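Local coordinates for outer membrane protein assembly factor BamA (Haemophilus ducreyi, PDB 4K3C) that is thought to assemble beta-barrel proteins and insert them into the outer membrane as part of the Bam complex, at residues D484-L496 against F507-D519. Residues are numbered along the deposited sequence; the frame is centred on the assembly and turned at random.
Sequences DYKRVRASAGIAL and FSYAKPIKKYAGD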
# COMPACT_ATOMS: atom_id res chain seq x y z
N ASP A 484 8.25 24.80 22.07
CA ASP A 484 9.62 24.59 21.67
C ASP A 484 9.82 23.28 20.91
O ASP A 484 9.73 22.19 21.49
CB ASP A 484 10.54 24.63 22.88
CG ASP A 484 12.00 24.51 22.51
OD1 ASP A 484 12.37 24.93 21.39
OD2 ASP A 484 12.78 24.01 23.35
N TYR A 485 10.09 23.39 19.61
CA TYR A 485 10.34 22.21 18.79
C TYR A 485 11.58 21.42 19.26
O TYR A 485 11.74 20.26 18.91
CB TYR A 485 10.47 22.60 17.30
CG TYR A 485 11.89 22.85 16.86
CD1 TYR A 485 12.47 24.10 16.99
CD2 TYR A 485 12.66 21.82 16.33
CE1 TYR A 485 13.77 24.32 16.60
CE2 TYR A 485 13.97 22.03 15.94
CZ TYR A 485 14.53 23.28 16.08
OH TYR A 485 15.84 23.50 15.70
N LYS A 486 12.46 22.05 20.04
CA LYS A 486 13.72 21.41 20.44
C LYS A 486 13.63 20.41 21.62
O LYS A 486 14.66 19.88 22.05
CB LYS A 486 14.79 22.45 20.74
CG LYS A 486 14.88 23.55 19.72
CD LYS A 486 15.91 24.62 20.11
CE LYS A 486 15.44 25.50 21.27
NZ LYS A 486 15.70 24.84 22.58
N ARG A 487 12.44 20.16 22.15
CA ARG A 487 12.31 19.25 23.29
C ARG A 487 12.18 17.83 22.78
O ARG A 487 11.26 17.08 23.09
CB ARG A 487 11.20 19.68 24.22
CG ARG A 487 11.53 21.00 24.88
CD ARG A 487 10.40 21.56 25.73
NE ARG A 487 10.04 20.66 26.81
CZ ARG A 487 8.99 19.85 26.77
NH1 ARG A 487 8.72 19.06 27.79
NH2 ARG A 487 8.21 19.85 25.70
N VAL A 488 13.17 17.49 21.97
CA VAL A 488 13.25 16.22 21.29
C VAL A 488 13.62 15.10 22.27
O VAL A 488 14.45 15.27 23.18
CB VAL A 488 14.33 16.29 20.20
CG1 VAL A 488 14.28 15.08 19.33
CG2 VAL A 488 14.11 17.54 19.38
N ARG A 489 12.97 13.95 22.08
CA ARG A 489 13.33 12.77 22.83
C ARG A 489 13.87 11.74 21.89
O ARG A 489 13.61 11.80 20.68
CB ARG A 489 12.12 12.24 23.59
CG ARG A 489 11.86 13.02 24.86
CD ARG A 489 10.41 13.25 25.05
NE ARG A 489 9.99 14.59 24.65
CZ ARG A 489 9.05 15.27 25.29
NH1 ARG A 489 8.48 14.73 26.36
NH2 ARG A 489 8.67 16.47 24.88
N ALA A 490 14.62 10.81 22.43
CA ALA A 490 15.20 9.78 21.62
C ALA A 490 15.55 8.56 22.45
O ALA A 490 15.63 8.60 23.67
CB ALA A 490 16.40 10.32 20.94
N SER A 491 15.76 7.46 21.76
CA SER A 491 16.01 6.21 22.42
C SER A 491 16.87 5.34 21.54
O SER A 491 16.99 5.58 20.34
CB SER A 491 14.69 5.49 22.68
OG SER A 491 14.09 5.04 21.47
N ALA A 492 17.42 4.29 22.14
CA ALA A 492 18.18 3.30 21.39
C ALA A 492 17.86 1.89 21.87
O ALA A 492 17.64 1.67 23.07
CB ALA A 492 19.63 3.58 21.51
N GLY A 493 17.81 0.93 20.94
CA GLY A 493 17.48 -0.41 21.38
C GLY A 493 17.78 -1.54 20.43
O GLY A 493 18.37 -1.35 19.37
N ILE A 494 17.39 -2.73 20.86
CA ILE A 494 17.32 -3.93 20.02
C ILE A 494 15.88 -4.10 19.57
O ILE A 494 14.94 -3.65 20.23
CB ILE A 494 17.70 -5.20 20.81
CG1 ILE A 494 18.92 -4.93 21.67
CG2 ILE A 494 17.99 -6.37 19.88
CD1 ILE A 494 20.15 -4.60 20.88
N ALA A 495 15.69 -4.76 18.44
CA ALA A 495 14.37 -4.94 17.91
C ALA A 495 14.38 -6.24 17.13
O ALA A 495 15.23 -6.46 16.27
CB ALA A 495 13.99 -3.77 17.01
N LEU A 496 13.45 -7.13 17.47
CA LEU A 496 13.34 -8.40 16.77
C LEU A 496 12.02 -8.40 16.08
O LEU A 496 11.02 -7.95 16.64
CB LEU A 496 13.39 -9.58 17.75
CG LEU A 496 13.68 -10.94 17.09
CD1 LEU A 496 14.51 -11.83 18.01
CD2 LEU A 496 12.40 -11.66 16.66
N PHE A 507 9.22 -7.49 18.26
CA PHE A 507 9.60 -7.10 19.60
C PHE A 507 10.57 -5.91 19.60
O PHE A 507 11.15 -5.55 18.57
CB PHE A 507 10.18 -8.30 20.34
CG PHE A 507 9.25 -9.49 20.36
CD1 PHE A 507 9.28 -10.43 19.34
CD2 PHE A 507 8.36 -9.66 21.41
CE1 PHE A 507 8.43 -11.53 19.36
CE2 PHE A 507 7.51 -10.76 21.44
CZ PHE A 507 7.54 -11.69 20.41
N SER A 508 10.73 -5.30 20.77
CA SER A 508 11.54 -4.13 20.92
C SER A 508 11.88 -4.04 22.39
O SER A 508 10.99 -4.19 23.23
CB SER A 508 10.77 -2.87 20.51
OG SER A 508 10.60 -1.98 21.61
N TYR A 509 13.15 -3.83 22.69
CA TYR A 509 13.55 -3.41 24.02
C TYR A 509 14.29 -2.14 23.78
O TYR A 509 15.26 -2.12 23.02
CB TYR A 509 14.48 -4.43 24.69
CG TYR A 509 14.66 -4.21 26.19
CD1 TYR A 509 15.03 -2.98 26.69
CD2 TYR A 509 14.45 -5.25 27.08
CE1 TYR A 509 15.19 -2.78 28.04
CE2 TYR A 509 14.61 -5.06 28.44
CZ TYR A 509 14.99 -3.81 28.91
OH TYR A 509 15.16 -3.61 30.26
N ALA A 510 13.84 -1.06 24.39
CA ALA A 510 14.51 0.20 24.13
C ALA A 510 14.75 0.94 25.42
O ALA A 510 13.94 0.88 26.34
CB ALA A 510 13.74 1.05 23.12
N LYS A 511 15.89 1.62 25.46
CA LYS A 511 16.23 2.47 26.58
C LYS A 511 16.25 3.88 25.99
O LYS A 511 16.65 4.07 24.85
CB LYS A 511 17.60 2.07 27.10
CG LYS A 511 17.86 2.43 28.54
CD LYS A 511 19.37 2.54 28.81
CE LYS A 511 20.02 3.64 27.95
NZ LYS A 511 21.40 3.99 28.42
N PRO A 512 15.76 4.87 26.76
CA PRO A 512 15.79 6.29 26.39
C PRO A 512 17.18 6.89 26.49
O PRO A 512 17.89 6.58 27.45
CB PRO A 512 14.91 6.94 27.46
CG PRO A 512 14.12 5.87 28.04
CD PRO A 512 14.94 4.62 27.95
N ILE A 513 17.57 7.74 25.54
CA ILE A 513 18.81 8.50 25.67
C ILE A 513 18.52 9.97 26.00
O ILE A 513 19.42 10.73 26.33
CB ILE A 513 19.71 8.44 24.38
CG1 ILE A 513 19.22 9.43 23.33
CG2 ILE A 513 19.80 7.02 23.84
CD1 ILE A 513 19.56 9.03 21.93
N LYS A 514 17.25 10.36 25.90
CA LYS A 514 16.83 11.71 26.24
C LYS A 514 15.35 11.68 26.56
O LYS A 514 14.53 11.28 25.74
CB LYS A 514 17.09 12.67 25.09
CG LYS A 514 17.73 14.00 25.50
CD LYS A 514 16.93 14.73 26.57
CE LYS A 514 17.03 16.25 26.42
NZ LYS A 514 18.29 16.79 26.99
N LYS A 515 14.99 12.06 27.78
CA LYS A 515 13.59 12.19 28.13
C LYS A 515 13.34 13.50 28.85
O LYS A 515 14.25 14.32 29.05
CB LYS A 515 13.12 11.01 29.00
CG LYS A 515 14.01 10.72 30.20
CD LYS A 515 13.48 9.55 31.00
CE LYS A 515 14.47 9.13 32.07
NZ LYS A 515 13.97 7.95 32.86
N TYR A 516 12.10 13.72 29.22
CA TYR A 516 11.76 14.91 29.96
C TYR A 516 10.94 14.42 31.13
O TYR A 516 10.41 13.30 31.09
CB TYR A 516 11.05 15.93 29.04
CG TYR A 516 12.03 16.64 28.11
CD1 TYR A 516 12.59 15.97 27.03
CD2 TYR A 516 12.43 17.95 28.34
CE1 TYR A 516 13.50 16.59 26.20
CE2 TYR A 516 13.35 18.57 27.52
CZ TYR A 516 13.88 17.88 26.45
OH TYR A 516 14.81 18.47 25.61
N ALA A 517 10.92 15.22 32.19
CA ALA A 517 10.14 14.94 33.39
C ALA A 517 8.73 14.60 32.97
O ALA A 517 8.14 15.30 32.16
CB ALA A 517 10.12 16.15 34.27
N GLY A 518 8.21 13.50 33.51
CA GLY A 518 6.82 13.13 33.31
C GLY A 518 6.52 12.33 32.05
O GLY A 518 5.36 12.03 31.76
N ASP A 519 7.57 12.00 31.31
CA ASP A 519 7.44 11.19 30.11
C ASP A 519 7.19 9.73 30.45
O ASP A 519 7.91 9.13 31.24
CB ASP A 519 8.70 11.34 29.26
CG ASP A 519 8.77 12.69 28.61
OD1 ASP A 519 7.87 13.50 28.89
OD2 ASP A 519 9.73 12.95 27.85
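Tyr516 and Arg489 both set their CG beside the backbone N (chi1 -76° and -80°), which turns the phenol ring and the guanidinium toward each other where a barrel hairpin opens into loops. The hairpin, strands 489-500 and 503-512, belongs to the transmembrane beta-barrel of this Omp85 protein; strand 453-465 flanks it on one side and the last strand, 521-531, on the other. One face of the Tyr516 ring takes Arg487 CB, a CH-pi contact with CB 4.3 Å from the ring centroid. At the ring's edge, in its plane, Val488 O comes within 3.4 Å of Tyr516 CE1. Tyr516 CD1 in turn lies over one face of the Arg489 guanidinium, away from its middle. That guanidinium has two partners: NE and NH2 close side-on around Arg487 O, while NH1 forms a salt bridge to the Asp519 carboxylate, whose plane is only 15° from its own, a contact to be read with caution because Asp519 OD2 is modelled too close to Arg489 CD.

Farther along, the strands pair antiparallel, with Ala492 N to Lys511 O at 2.8 Å and Lys511 N to Ala492 O at 3.0 Å. Ser491 faces Pro512 in a non-hydrogen-bonded pair, and its OG is hydrogen-bonded to Arg399 O. A classic beta bulge then shifts the register, Ile513 and Lys514 both facing Ala490. The bulge leaves the Ile513 side chain against Ala490, CD1 to CB 3.6 Å. Ala490 O takes both amide hydrogens from the same face of its carbonyl plane, Ile513 N at 2.8 Å and Lys514 N at 3.3 Å.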